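Local coordinates for protein tryptophanyl-tRNA synthetase (PDB 3HV0) that probably charges tRNA(Trp) with L-tryptophan at the expense of ATP, as a class I aminoacyl-tRNA synthetase whose catalytic region is held in this chain, at residues H92-L97 / I252-L257. Residues are numbered along the deposited sequence; the frame is centred on the assembly and turned at random.
Sequences HLVPFL and IHSIFL
V94 and P95, near the beginning of helix 93-106, approach S254 at the end of strand 250-254 loosely, without a hydrogen bond between the segments. S254 OG is 4.2 Å from V94 CG1 and equally far, 4.2 Å, from P95 CG, so the hydroxyl end approaches an isopropyl branch and a pyrrolidine ring. The CB of S254 points toward the helix, and a chi1 of 63° sets OG over the backbone, flanked by N and C, where it faces both residues.

The two V94 methyls face different residues. With CG1 anti to the backbone N (chi1 163°) and directed at S254, CG2 is left on the side of L257, whose CD1 lies 4.6 Å from it, a looser apolar approach. The small buried surface, 148 Å² over both sides, agrees with this light contact.

H92 closes the HVGH form of the class I HIGH signature, and the P95 side chain lies about 6 Å from bound tryptophan. F322 of helix 315-323 touches both V94 and L257. The approach to S254 sets this part of helix 93-106 against the Rossmann-fold sheet, where strand 250-254 lies between parallel strand 222-227 and antiparallel strand 56-60.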
# COMPACT_ATOMS: atom_id res chain seq x y z
N HIS A 92 -11.54 -24.52 -5.38
CA HIS A 92 -10.69 -23.75 -4.47
C HIS A 92 -10.26 -24.51 -3.25
O HIS A 92 -9.38 -24.06 -2.56
CB HIS A 92 -11.40 -22.48 -4.02
CG HIS A 92 -11.51 -21.44 -5.09
ND1 HIS A 92 -12.71 -20.91 -5.50
CD2 HIS A 92 -10.55 -20.84 -5.84
CE1 HIS A 92 -12.50 -20.02 -6.46
NE2 HIS A 92 -11.20 -19.97 -6.69
N LEU A 93 -10.88 -25.65 -2.98
CA LEU A 93 -10.44 -26.49 -1.86
C LEU A 93 -9.23 -27.35 -2.21
O LEU A 93 -8.64 -27.97 -1.33
CB LEU A 93 -11.58 -27.41 -1.41
CG LEU A 93 -12.72 -26.81 -0.60
CD1 LEU A 93 -13.74 -27.92 -0.36
CD2 LEU A 93 -12.23 -26.22 0.72
N VAL A 94 -8.88 -27.41 -3.49
CA VAL A 94 -7.76 -28.23 -3.93
C VAL A 94 -6.43 -27.74 -3.31
O VAL A 94 -5.72 -28.53 -2.67
CB VAL A 94 -7.71 -28.35 -5.48
CG1 VAL A 94 -6.33 -28.85 -5.97
CG2 VAL A 94 -8.84 -29.28 -5.97
N PRO A 95 -6.11 -26.46 -3.44
CA PRO A 95 -4.88 -26.07 -2.75
C PRO A 95 -4.96 -26.09 -1.22
O PRO A 95 -3.98 -26.41 -0.58
CB PRO A 95 -4.64 -24.64 -3.26
CG PRO A 95 -5.42 -24.53 -4.49
CD PRO A 95 -6.64 -25.36 -4.25
N PHE A 96 -6.13 -25.78 -0.66
CA PHE A 96 -6.31 -25.75 0.80
C PHE A 96 -6.24 -27.15 1.45
O PHE A 96 -5.54 -27.33 2.45
CB PHE A 96 -7.59 -25.01 1.19
CG PHE A 96 -7.45 -23.51 1.12
CD1 PHE A 96 -6.78 -22.82 2.10
CD2 PHE A 96 -7.92 -22.81 0.03
CE1 PHE A 96 -6.60 -21.46 2.01
CE2 PHE A 96 -7.76 -21.45 -0.05
CZ PHE A 96 -7.10 -20.77 0.93
N LEU A 97 -6.94 -28.11 0.87
CA LEU A 97 -6.86 -29.50 1.32
C LEU A 97 -5.43 -30.04 1.23
O LEU A 97 -4.96 -30.76 2.11
CB LEU A 97 -7.82 -30.41 0.54
CG LEU A 97 -9.34 -30.28 0.76
CD1 LEU A 97 -10.08 -31.42 0.04
CD2 LEU A 97 -9.74 -30.24 2.23
N ILE A 252 4.95 -25.22 -5.04
CA ILE A 252 4.43 -26.46 -5.59
C ILE A 252 3.04 -26.15 -6.16
O ILE A 252 2.21 -25.57 -5.48
CB ILE A 252 4.40 -27.57 -4.50
CG1 ILE A 252 4.00 -28.91 -5.11
CG2 ILE A 252 3.50 -27.19 -3.35
CD1 ILE A 252 4.64 -30.12 -4.35
N HIS A 253 2.81 -26.54 -7.42
CA HIS A 253 1.73 -25.97 -8.21
C HIS A 253 0.70 -27.00 -8.62
O HIS A 253 1.07 -28.08 -9.06
CB HIS A 253 2.27 -25.36 -9.51
CG HIS A 253 3.55 -24.61 -9.37
ND1 HIS A 253 4.55 -24.69 -10.31
CD2 HIS A 253 3.98 -23.76 -8.42
CE1 HIS A 253 5.55 -23.91 -9.94
NE2 HIS A 253 5.23 -23.33 -8.80
N SER A 254 -0.57 -26.62 -8.56
CA SER A 254 -1.67 -27.52 -8.94
C SER A 254 -2.39 -27.15 -10.24
O SER A 254 -2.42 -26.00 -10.66
CB SER A 254 -2.70 -27.64 -7.82
OG SER A 254 -3.31 -26.40 -7.57
N ILE A 255 -2.96 -28.18 -10.86
CA ILE A 255 -3.77 -28.03 -12.05
C ILE A 255 -5.19 -27.74 -11.59
O ILE A 255 -5.65 -28.31 -10.60
CB ILE A 255 -3.70 -29.30 -12.93
CG1 ILE A 255 -4.18 -29.00 -14.34
CG2 ILE A 255 -4.50 -30.43 -12.30
CD1 ILE A 255 -3.16 -28.26 -15.19
N PHE A 256 -5.89 -26.85 -12.31
CA PHE A 256 -7.20 -26.37 -11.84
C PHE A 256 -8.30 -27.40 -12.08
O PHE A 256 -8.24 -28.18 -13.04
CB PHE A 256 -7.54 -24.95 -12.39
CG PHE A 256 -8.04 -24.93 -13.83
CD1 PHE A 256 -9.41 -24.88 -14.11
CD2 PHE A 256 -7.14 -24.90 -14.90
CE1 PHE A 256 -9.89 -24.84 -15.43
CE2 PHE A 256 -7.61 -24.87 -16.23
CZ PHE A 256 -8.98 -24.84 -16.50
N LEU A 257 -9.27 -27.42 -11.17
CA LEU A 257 -10.40 -28.34 -11.27
C LEU A 257 -11.21 -27.96 -12.50
O LEU A 257 -11.67 -26.81 -12.62
CB LEU A 257 -11.28 -28.26 -10.02
CG LEU A 257 -12.12 -29.50 -9.78
CD1 LEU A 257 -11.22 -30.70 -9.60
CD2 LEU A 257 -13.06 -29.33 -8.58